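PDB 5UXD: macrolide 2'-phosphotransferase MphH from Brachybacterium faecium, which binds the macrolide azithromycin and probably confers resistance by transferring a phosphate from a guanine nucleotide to the 2'-hydroxyl of such antibiotics. Local coordinates for residues T119-S124 / M230-S235; G126-Q131 / E209-V214; A239-A244 / P257-H262. All coordinates share one frame; numbering follows the deposited sequence.

Contact 1. Residues T119-S124 / M230-S235; sequences TVYARS and MFHQVS. With ZIT (azithromycin), chain C.
His-232 points its imidazole into the corner between Ala-122 and Tyr-121, and this one side chain carries the whole contact from the side of helix 230-235. The tight part is its outer end: CE1 of His-232 lies 3.7 Å from CB of Ala-122, and NE2 of His-232 is 3.8 Å from the same methyl, so the alanine methyl is almost equally far from CE1 and NE2 and approaches the ring obliquely. On the flank, CD2 of His-232 comes to the edge of the Tyr-121 ring, near its plane, 4.1 Å from CD2 of Tyr-121. Both residues carry CG anti to the backbone N (chi1 -174° for Tyr-121, -164° for His-232), and the two side chains run past one another in opposite directions. The histidine's extension spans much of the 8.0 Å between the CA atoms of Ala-122 and His-232, the closest pair of the two helices. The burial between the segments is modest, 108 Å² in total, but all three touching residues are buried.

These are helices of the C-terminal lobe of an aminoglycoside-phosphotransferase-like, kinase-related fold, and the pairing sets the start of helix 119-133 against the short helix that borders the macrolide pocket. Phe-231 takes no part in the interhelical packing. Its CE1 instead approaches C17 of azithromycin at 3.5 Å, and its CD1 lies 3.9 Å from C16 of azithromycin; Tyr-200, another pocket residue, meets the Phe-231 ring with planes inclined at about 55°.

The looser, solvent-facing part belongs to helix 119-133. There the CB atoms of Thr-119 and Arg-123 point away from helix 230-235, and the exposed Arg-123 folds its guanidinium back so that one face covers CA of Val-120, offset toward the rim of the group.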
loop_
_atom_site.group_PDB
_atom_site.type_symbol
_atom_site.label_atom_id
_atom_site.label_comp_id
_atom_site.label_asym_id
_atom_site.label_seq_id
_atom_site.Cartn_x
_atom_site.Cartn_y
_atom_site.Cartn_z
ATOM N N THR A 119 -8.974 -8.115 18.430
ATOM C CA THR A 119 -7.812 -7.658 19.199
ATOM C C THR A 119 -6.521 -8.308 18.716
ATOM O O THR A 119 -5.445 -7.709 18.836
ATOM C CB THR A 119 -7.993 -7.959 20.679
ATOM O OG1 THR A 119 -8.403 -9.321 20.829
ATOM C CG2 THR A 119 -9.042 -7.042 21.295
ATOM N N VAL A 120 -6.599 -9.529 18.188
ATOM C CA VAL A 120 -5.395 -10.198 17.691
ATOM C C VAL A 120 -4.807 -9.427 16.516
ATOM O O VAL A 120 -3.603 -9.146 16.480
ATOM C CB VAL A 120 -5.700 -11.660 17.322
ATOM C CG1 VAL A 120 -4.526 -12.275 16.585
ATOM C CG2 VAL A 120 -5.996 -12.465 18.581
ATOM N N TYR A 121 -5.650 -9.056 15.542
ATOM C CA TYR A 121 -5.168 -8.280 14.398
ATOM C C TYR A 121 -4.661 -6.909 14.832
ATOM O O TYR A 121 -3.646 -6.420 14.316
ATOM C CB TYR A 121 -6.276 -8.119 13.352
ATOM C CG TYR A 121 -5.795 -7.452 12.079
ATOM C CD1 TYR A 121 -5.218 -8.202 11.063
ATOM C CD2 TYR A 121 -5.908 -6.068 11.900
ATOM C CE1 TYR A 121 -4.772 -7.610 9.899
ATOM C CE2 TYR A 121 -5.456 -5.464 10.739
ATOM C CZ TYR A 121 -4.893 -6.250 9.738
ATOM O OH TYR A 121 -4.445 -5.675 8.573
ATOM N N ALA A 122 -5.381 -6.258 15.744
ATOM C CA ALA A 122 -4.956 -4.952 16.246
ATOM C C ALA A 122 -3.552 -5.026 16.839
ATOM O O ALA A 122 -2.693 -4.190 16.523
ATOM C CB ALA A 122 -5.958 -4.431 17.286
ATOM N N ARG A 123 -3.288 -6.032 17.686
ATOM C CA ARG A 123 -1.943 -6.124 18.261
ATOM C C ARG A 123 -0.901 -6.504 17.217
ATOM O O ARG A 123 0.232 -6.006 17.259
ATOM C CB ARG A 123 -1.902 -7.123 19.425
ATOM C CG ARG A 123 -2.716 -6.682 20.611
ATOM C CD ARG A 123 -2.644 -7.666 21.756
ATOM N NE ARG A 123 -3.823 -8.521 21.774
ATOM C CZ ARG A 123 -3.808 -9.816 21.484
ATOM N NH1 ARG A 123 -2.667 -10.425 21.176
ATOM N NH2 ARG A 123 -4.932 -10.513 21.533
ATOM N N SER A 124 -1.252 -7.377 16.269
ATOM C CA SER A 124 -0.313 -7.735 15.215
ATOM C C SER A 124 0.035 -6.526 14.358
ATOM O O SER A 124 1.210 -6.278 14.061
ATOM C CB SER A 124 -0.907 -8.861 14.364
ATOM O OG SER A 124 -0.067 -9.171 13.273
ATOM N N MET A 230 -3.883 4.749 9.822
ATOM C CA MET A 230 -5.241 5.299 9.440
ATOM C C MET A 230 -6.383 4.361 8.928
ATOM O O MET A 230 -7.613 4.414 9.285
ATOM C CB MET A 230 -5.061 6.409 8.416
ATOM C CG MET A 230 -4.572 5.915 7.083
ATOM S SD MET A 230 -4.422 7.278 5.929
ATOM C CE MET A 230 -6.011 8.048 6.134
ATOM N N PHE A 231 -5.963 3.324 8.198
ATOM C CA PHE A 231 -7.008 2.425 7.713
ATOM C C PHE A 231 -7.609 1.613 8.856
ATOM O O PHE A 231 -8.824 1.368 8.882
ATOM C CB PHE A 231 -6.461 1.524 6.588
ATOM C CG PHE A 231 -5.927 2.310 5.397
ATOM C CD1 PHE A 231 -6.791 2.973 4.546
ATOM C CD2 PHE A 231 -4.555 2.439 5.179
ATOM C CE1 PHE A 231 -6.304 3.723 3.474
ATOM C CE2 PHE A 231 -4.066 3.187 4.108
ATOM C CZ PHE A 231 -4.944 3.826 3.261
ATOM N N HIS A 232 -6.781 1.210 9.824
ATOM C CA HIS A 232 -7.301 0.586 11.036
ATOM C C HIS A 232 -8.161 1.563 11.836
ATOM O O HIS A 232 -9.225 1.193 12.345
ATOM C CB HIS A 232 -6.140 0.061 11.883
ATOM C CG HIS A 232 -6.547 -0.916 12.945
ATOM N ND1 HIS A 232 -6.538 -0.602 14.284
ATOM C CD2 HIS A 232 -6.993 -2.193 12.863
ATOM C CE1 HIS A 232 -6.947 -1.644 14.986
ATOM N NE2 HIS A 232 -7.237 -2.624 14.148
ATOM N N GLN A 233 -7.723 2.822 11.942
ATOM C CA GLN A 233 -8.461 3.784 12.747
ATOM C C GLN A 233 -9.864 4.010 12.204
ATOM O O GLN A 233 -10.821 4.137 12.984
ATOM C CB GLN A 233 -7.704 5.111 12.836
ATOM C CG GLN A 233 -8.215 6.028 13.959
ATOM C CD GLN A 233 -9.410 6.885 13.523
ATOM O OE1 GLN A 233 -9.498 7.286 12.365
ATOM N NE2 GLN A 233 -10.318 7.174 14.451
ATOM N N VAL A 234 -10.017 4.055 10.878
ATOM C CA VAL A 234 -11.339 4.356 10.340
ATOM C C VAL A 234 -12.263 3.136 10.343
ATOM O O VAL A 234 -13.490 3.304 10.276
ATOM C CB VAL A 234 -11.223 4.977 8.935
ATOM C CG1 VAL A 234 -10.516 6.343 8.997
ATOM C CG2 VAL A 234 -10.500 4.041 8.003
ATOM N N SER A 235 -11.730 1.910 10.460
ATOM C CA SER A 235 -12.558 0.713 10.338
ATOM C C SER A 235 -12.798 -0.026 11.647
ATOM O O SER A 235 -13.800 -0.745 11.756
ATOM C CB SER A 235 -11.945 -0.271 9.321
ATOM O OG SER A 235 -10.732 -0.851 9.788
HETATM C C1 ZIT C . -9.260 2.595 -0.244
HETATM C C2 ZIT C . -7.910 2.915 -0.972
HETATM C C3 ZIT C . -8.277 3.817 -2.125
HETATM C C4 ZIT C . -8.408 2.872 -3.348
HETATM C C5 ZIT C . -8.747 3.637 -4.640
HETATM C C6 ZIT C . -10.171 3.327 -5.017
HETATM C C7 ZIT C . -10.265 1.977 -5.764
HETATM C C8 ZIT C . -11.756 1.694 -6.143
HETATM C C9 ZIT C . -12.354 0.574 -5.246
HETATM N N10 ZIT C . -12.812 1.158 -3.878
HETATM C C11 ZIT C . -12.731 0.217 -2.775
HETATM C C12 ZIT C . -12.276 0.960 -1.509
HETATM C C13 ZIT C . -11.798 0.084 -0.347
HETATM C C14 ZIT C . -10.914 0.927 0.572
HETATM C C15 ZIT C . -10.700 0.193 1.881
HETATM C C16 ZIT C . -9.621 0.926 2.740
HETATM C C17 ZIT C . -6.904 3.442 0.005
HETATM C C18 ZIT C . -7.142 2.064 -3.473
HETATM C C19 ZIT C . -10.710 4.464 -5.894
HETATM C C20 ZIT C . -11.840 1.320 -7.544
HETATM C C21 ZIT C . -14.143 1.767 -4.022
HETATM C C22 ZIT C . -14.057 -0.484 -2.552
HETATM C C23 ZIT C . -10.983 -1.126 -0.832
HETATM O O1 ZIT C . -9.990 3.503 0.109
HETATM O O6 ZIT C . -10.982 3.241 -3.854
HETATM O O12 ZIT C . -13.305 1.791 -1.025
HETATM O O13 ZIT C . -12.945 -0.379 0.395
HETATM O O14 ZIT C . -9.624 1.144 -0.029
HETATM C C1A ZIT C . -6.936 4.206 -6.105
HETATM C C2A ZIT C . -5.909 3.621 -7.050
HETATM C C3A ZIT C . -4.847 4.627 -7.312
HETATM C C4A ZIT C . -5.432 5.880 -7.825
HETATM C C5A ZIT C . -6.640 6.383 -7.024
HETATM C C6A ZIT C . -7.361 7.457 -7.728
HETATM C C7A ZIT C . -4.445 3.834 -9.567
HETATM C C8A ZIT C . -2.681 4.935 -8.421
HETATM O O1A ZIT C . -7.876 3.246 -5.699
HETATM O O2A ZIT C . -5.328 2.429 -6.512
HETATM N N3A ZIT C . -3.852 4.056 -8.275
HETATM O O5A ZIT C . -7.628 5.332 -6.743
HETATM C C1B ZIT C . -7.719 6.120 -1.700
HETATM C C2B ZIT C . -6.482 6.883 -1.301
HETATM C C3B ZIT C . -5.835 7.590 -2.437
HETATM C C4B ZIT C . -6.821 8.426 -3.163
HETATM C C5B ZIT C . -7.975 7.587 -3.637
HETATM C C6B ZIT C . -8.908 8.486 -4.394
HETATM C C7B ZIT C . -4.665 8.485 -1.870
HETATM C C8B ZIT C . -4.030 6.143 -3.161
HETATM O O1B ZIT C . -7.350 4.912 -2.351
HETATM O O3B ZIT C . -5.331 6.628 -3.388
HETATM O O4B ZIT C . -6.207 8.947 -4.363
HETATM O O5B ZIT C . -8.681 6.901 -2.538
#

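Contact 2. Residues G126-Q131 / E209-V214; sequences GSVVAQ and ERITAV
Val-128 meets Ile-211 and Val-214 where helix 119-133 packs on strand 210-214, the second arm of the beta hairpin 204-214 in the kinase-like fold. The interactions between the segments are apolar. One branch of Val-128 serves each partner: CG2 of Val-128 lies 4.3 Å from CG2 of Ile-211, and CG1 of Val-128 lies 4.2 Å from CG2 of Val-214. With chi1 at 167°, the valine turns one methyl to each strand residue. All three side chains are buried, yet the separations are relaxed and only 102 Å² is covered.

The backbone accounts for which strand residues face the helix. Thr-212 and Ala-213 both face Leu-205 in a classic beta bulge, and the CB atoms of both point away from the helix; Ile-211 and Val-214, three positions apart, can therefore both point toward it. Val-214 also places the contact close to the magnesium site, about 5 Å separating its side chain from that of His-203, which binds magnesium in another structure of this protein, the metal being absent here.

Polar anchoring comes from just outside the pair of segments. One turn before Val-128, the hydroxyl OG of Ser-124 is hydrogen-bonded to the backbone N of Ile-211.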
loop_
_atom_site.group_PDB
_atom_site.type_symbol
_atom_site.label_atom_id
_atom_site.label_comp_id
_atom_site.label_asym_id
_atom_site.label_seq_id
_atom_site.Cartn_x
_atom_site.Cartn_y
_atom_site.Cartn_z
ATOM N N GLY A 126 -0.162 -3.241 15.132
ATOM C CA GLY A 126 0.662 -2.280 15.858
ATOM C C GLY A 126 2.104 -2.736 15.985
ATOM O O GLY A 126 3.028 -1.920 15.934
ATOM N N SER A 127 2.314 -4.049 16.144
ATOM C CA SER A 127 3.669 -4.582 16.244
ATOM C C SER A 127 4.411 -4.465 14.917
ATOM O O SER A 127 5.583 -4.061 14.885
ATOM C CB SER A 127 3.628 -6.043 16.707
ATOM O OG SER A 127 3.198 -6.145 18.055
ATOM N N VAL A 128 3.754 -4.823 13.811
ATOM C CA VAL A 128 4.440 -4.728 12.522
ATOM C C VAL A 128 4.763 -3.276 12.199
ATOM O O VAL A 128 5.876 -2.951 11.760
ATOM C CB VAL A 128 3.596 -5.388 11.409
ATOM C CG1 VAL A 128 4.132 -5.021 10.023
ATOM C CG2 VAL A 128 3.585 -6.894 11.587
ATOM N N VAL A 129 3.838 -2.355 12.487
ATOM C CA VAL A 129 4.052 -0.967 12.094
ATOM C C VAL A 129 5.187 -0.361 12.918
ATOM O O VAL A 129 6.015 0.397 12.394
ATOM C CB VAL A 129 2.734 -0.176 12.205
ATOM C CG1 VAL A 129 2.948 1.298 11.910
ATOM C CG2 VAL A 129 1.695 -0.757 11.236
ATOM N N ALA A 130 5.287 -0.736 14.197
ATOM C CA ALA A 130 6.397 -0.237 15.009
ATOM C C ALA A 130 7.739 -0.726 14.471
ATOM O O ALA A 130 8.725 0.027 14.459
ATOM C CB ALA A 130 6.220 -0.649 16.470
ATOM N N GLN A 131 7.798 -1.988 14.022
ATOM C CA GLN A 131 9.030 -2.514 13.437
ATOM C C GLN A 131 9.364 -1.798 12.137
ATOM O O GLN A 131 10.526 -1.445 11.896
ATOM C CB GLN A 131 8.911 -4.025 13.190
ATOM C CG GLN A 131 9.768 -4.874 14.115
ATOM C CD GLN A 131 10.175 -6.214 13.502
ATOM O OE1 GLN A 131 9.432 -6.808 12.723
ATOM N NE2 GLN A 131 11.362 -6.693 13.863
ATOM N N GLU A 209 -5.454 -14.723 12.288
ATOM C CA GLU A 209 -5.739 -13.303 12.490
ATOM C C GLU A 209 -4.491 -12.474 12.777
ATOM O O GLU A 209 -4.603 -11.300 13.165
ATOM C CB GLU A 209 -6.790 -13.083 13.592
ATOM C CG GLU A 209 -7.930 -14.102 13.564
ATOM C CD GLU A 209 -9.191 -13.625 14.273
ATOM O OE1 GLU A 209 -10.268 -14.198 14.000
ATOM O OE2 GLU A 209 -9.114 -12.683 15.096
ATOM N N ARG A 210 -3.303 -13.034 12.572
ATOM C CA ARG A 210 -2.054 -12.303 12.714
ATOM C C ARG A 210 -1.452 -12.061 11.340
ATOM O O ARG A 210 -1.567 -12.905 10.445
ATOM C CB ARG A 210 -1.054 -13.065 13.591
ATOM C CG ARG A 210 -1.509 -13.208 15.031
ATOM C CD ARG A 210 -0.448 -13.809 15.932
ATOM N NE ARG A 210 -0.980 -13.993 17.278
ATOM C CZ ARG A 210 -1.663 -15.066 17.666
ATOM N NH1 ARG A 210 -1.885 -16.060 16.812
ATOM N NH2 ARG A 210 -2.123 -15.149 18.907
ATOM N N ILE A 211 -0.814 -10.907 11.182
ATOM C CA ILE A 211 -0.127 -10.590 9.936
ATOM C C ILE A 211 1.132 -11.433 9.842
ATOM O O ILE A 211 1.952 -11.462 10.771
ATOM C CB ILE A 211 0.207 -9.095 9.870
ATOM C CG1 ILE A 211 -1.067 -8.254 9.864
ATOM C CG2 ILE A 211 1.063 -8.783 8.644
ATOM C CD1 ILE A 211 -0.786 -6.757 10.001
ATOM N N THR A 212 1.286 -12.136 8.726
ATOM C CA THR A 212 2.489 -12.907 8.473
ATOM C C THR A 212 3.277 -12.412 7.271
ATOM O O THR A 212 4.411 -12.863 7.073
ATOM C CB THR A 212 2.153 -14.388 8.265
ATOM O OG1 THR A 212 1.241 -14.528 7.166
ATOM C CG2 THR A 212 1.516 -14.970 9.528
ATOM N N ALA A 213 2.720 -11.507 6.472
ATOM C CA ALA A 213 3.453 -10.905 5.367
ATOM C C ALA A 213 2.762 -9.613 4.974
ATOM O O ALA A 213 1.547 -9.475 5.136
ATOM C CB ALA A 213 3.537 -11.850 4.161
ATOM N N VAL A 214 3.544 -8.682 4.432
ATOM C CA VAL A 214 3.028 -7.423 3.920
ATOM C C VAL A 214 3.513 -7.258 2.485
ATOM O O VAL A 214 4.699 -7.468 2.190
ATOM C CB VAL A 214 3.446 -6.233 4.807
ATOM C CG1 VAL A 214 2.947 -4.916 4.224
ATOM C CG2 VAL A 214 2.885 -6.428 6.219
#

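Contact 3. Residues A239-A244 / P257-H262; sequences AIFEVA and PGLARH
Phe-241 reaches from helix 238-250 to the first turn of helix 259-268, a helix-helix contact in the C-terminal lobe of this kinase-like fold. In the first shell its ring meets two aliphatic groups. CB of Ala-260 approaches obliquely, 3.8 Å from CE2 of Phe-241. The leading corner of the ring, CZ of Phe-241, is 3.7 Å from CD2 of Leu-259, which lies at the ring edge and in its plane. Leu-259 has two modelled conformers, so this second touch is less certain than the alanine one. In the conformer described, the leucine and phenylalanine side chains cross at about a right angle.

What places the ring is its first torsion: with CG anti to the backbone N (chi1 -175°), Phe-241 extends toward helix 259-268, whose Ala-260 CA is 8.4 Å from the CA of Phe-241. His-232 and Gln-233 of helix 230-235 also touch Phe-241, tying the ring to a third helix.

On the receiving side, Gly-258 occupies the N-cap position, and its O accepts a bond from N of His-262 at 2.9 Å, which closes the turn presenting Leu-259 and Ala-260. Farther out, buried His-262 pins this turn to the lobe: NE2 of His-262 is hydrogen-bonded to OD2 of Asp-224, while ND1 of His-262 pairs with NE1 of Trp-181.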
loop_
_atom_site.group_PDB
_atom_site.type_symbol
_atom_site.label_atom_id
_atom_site.label_comp_id
_atom_site.label_asym_id
_atom_site.label_seq_id
_atom_site.Cartn_x
_atom_site.Cartn_y
_atom_site.Cartn_z
ATOM N N ALA A 239 -11.934 1.357 20.821
ATOM C CA ALA A 239 -11.140 0.627 21.807
ATOM C C ALA A 239 -10.195 -0.370 21.154
ATOM O O ALA A 239 -9.184 -0.739 21.761
ATOM C CB ALA A 239 -12.038 -0.102 22.808
ATOM N N ILE A 240 -10.510 -0.811 19.937
ATOM C CA ILE A 240 -9.634 -1.727 19.220
ATOM C C ILE A 240 -8.482 -0.962 18.578
ATOM O O ILE A 240 -7.338 -1.426 18.576
ATOM C CB ILE A 240 -10.452 -2.523 18.187
ATOM C CG1 ILE A 240 -11.543 -3.339 18.879
ATOM C CG2 ILE A 240 -9.542 -3.425 17.359
ATOM C CD1 ILE A 240 -11.009 -4.405 19.814
ATOM N N PHE A 241 -8.750 0.237 18.049
ATOM C CA PHE A 241 -7.638 1.085 17.618
ATOM C C PHE A 241 -6.689 1.371 18.780
ATOM O O PHE A 241 -5.465 1.420 18.596
ATOM C CB PHE A 241 -8.144 2.395 17.005
ATOM C CG PHE A 241 -7.028 3.259 16.422
ATOM C CD1 PHE A 241 -6.293 2.806 15.351
ATOM C CD2 PHE A 241 -6.720 4.515 16.967
ATOM C CE1 PHE A 241 -5.269 3.569 14.804
ATOM C CE2 PHE A 241 -5.683 5.307 16.421
ATOM C CZ PHE A 241 -4.962 4.822 15.341
ATOM N N GLU A 242 -7.229 1.539 19.995
ATOM C CA GLU A 242 -6.357 1.795 21.137
ATOM C C GLU A 242 -5.463 0.591 21.445
ATOM O O GLU A 242 -4.313 0.768 21.862
ATOM C CB GLU A 242 -7.191 2.199 22.360
ATOM C CG GLU A 242 -6.391 2.372 23.655
ATOM C CD GLU A 242 -5.164 3.268 23.490
ATOM O OE1 GLU A 242 -4.080 2.893 23.994
ATOM O OE2 GLU A 242 -5.282 4.344 22.861
ATOM N N VAL A 243 -5.969 -0.637 21.258
ATOM C CA VAL A 243 -5.127 -1.829 21.401
ATOM C C VAL A 243 -3.976 -1.792 20.393
ATOM O O VAL A 243 -2.830 -2.149 20.711
ATOM C CB VAL A 243 -5.977 -3.107 21.231
ATOM C CG1 VAL A 243 -5.095 -4.332 20.978
ATOM C CG2 VAL A 243 -6.871 -3.351 22.455
ATOM N N ALA A 244 -4.260 -1.362 19.158
ATOM C CA ALA A 244 -3.219 -1.205 18.144
ATOM C C ALA A 244 -2.196 -0.151 18.546
ATOM O O ALA A 244 -0.990 -0.352 18.369
ATOM C CB ALA A 244 -3.851 -0.832 16.802
ATOM N N PRO A 257 -1.186 12.717 20.814
ATOM C CA PRO A 257 -2.595 12.700 21.266
ATOM C C PRO A 257 -3.634 12.853 20.166
ATOM O O PRO A 257 -4.667 12.185 20.216
ATOM C CB PRO A 257 -2.652 13.878 22.246
ATOM C CG PRO A 257 -1.259 13.922 22.833
ATOM C CD PRO A 257 -0.329 13.517 21.702
ATOM N N GLY A 258 -3.413 13.716 19.190
ATOM C CA GLY A 258 -4.427 13.872 18.165
ATOM C C GLY A 258 -4.287 12.944 16.970
ATOM O O GLY A 258 -4.850 13.229 15.908
ATOM N N LEU A 259 -3.569 11.822 17.132
ATOM C CA LEU A 259 -3.315 10.952 15.984
ATOM C C LEU A 259 -4.605 10.339 15.447
ATOM O O LEU A 259 -4.789 10.270 14.226
ATOM C CB LEU A 259 -2.310 9.855 16.344
ATOM C CG LEU A 259 -1.783 8.911 15.245
ATOM C CD1 LEU A 259 -0.345 8.486 15.542
ATOM C CD2 LEU A 259 -2.670 7.697 15.089
ATOM N N ALA A 260 -5.505 9.887 16.322
ATOM C CA ALA A 260 -6.726 9.265 15.817
ATOM C C ALA A 260 -7.571 10.292 15.073
ATOM O O ALA A 260 -8.115 9.996 13.999
ATOM C CB ALA A 260 -7.512 8.603 16.954
ATOM N N ARG A 261 -7.644 11.514 15.611
ATOM C CA ARG A 261 -8.351 12.599 14.937
ATOM C C ARG A 261 -7.780 12.826 13.545
ATOM O O ARG A 261 -8.518 12.858 12.553
ATOM C CB ARG A 261 -8.259 13.868 15.794
ATOM C CG ARG A 261 -8.745 15.164 15.144
ATOM C CD ARG A 261 -8.280 16.393 15.955
ATOM N NE ARG A 261 -8.631 16.277 17.370
ATOM C CZ ARG A 261 -7.931 16.805 18.373
ATOM N NH1 ARG A 261 -6.825 17.502 18.135
ATOM N NH2 ARG A 261 -8.341 16.632 19.620
ATOM N N HIS A 262 -6.455 12.992 13.469
ATOM C CA HIS A 262 -5.721 13.143 12.214
ATOM C C HIS A 262 -6.069 12.042 11.205
ATOM O O HIS A 262 -6.302 12.323 10.023
ATOM C CB HIS A 262 -4.218 13.133 12.544
ATOM C CG HIS A 262 -3.312 13.355 11.370
ATOM N ND1 HIS A 262 -3.419 14.446 10.535
ATOM C CD2 HIS A 262 -2.248 12.645 10.925
ATOM C CE1 HIS A 262 -2.471 14.386 9.613
ATOM N NE2 HIS A 262 -1.748 13.301 9.825
#

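Overall arrangement
None of the three contacts has a hydrogen bond between its segments, and all are modest in area; contacts 2 and 3 are wholly apolar, whereas contact 1 centres on an imidazole. Contacts 1 and 2 share helix 119-133, whose first turns take up helix 230-235 and whose next turn packs on strand 210-214; their centres are 10 Å apart. Contact 3, 9 Å from contact 1, adds helices 238-250 and 259-268. It lies farthest out, its centre 20 Å from that of the chain against 15 and 14 Å, and its Ala-260 is partly exposed. Contact 1 borders the azithromycin pocket, contact 2 lies near residues that bind magnesium in another structure of this protein, and contact 3 is remote from both.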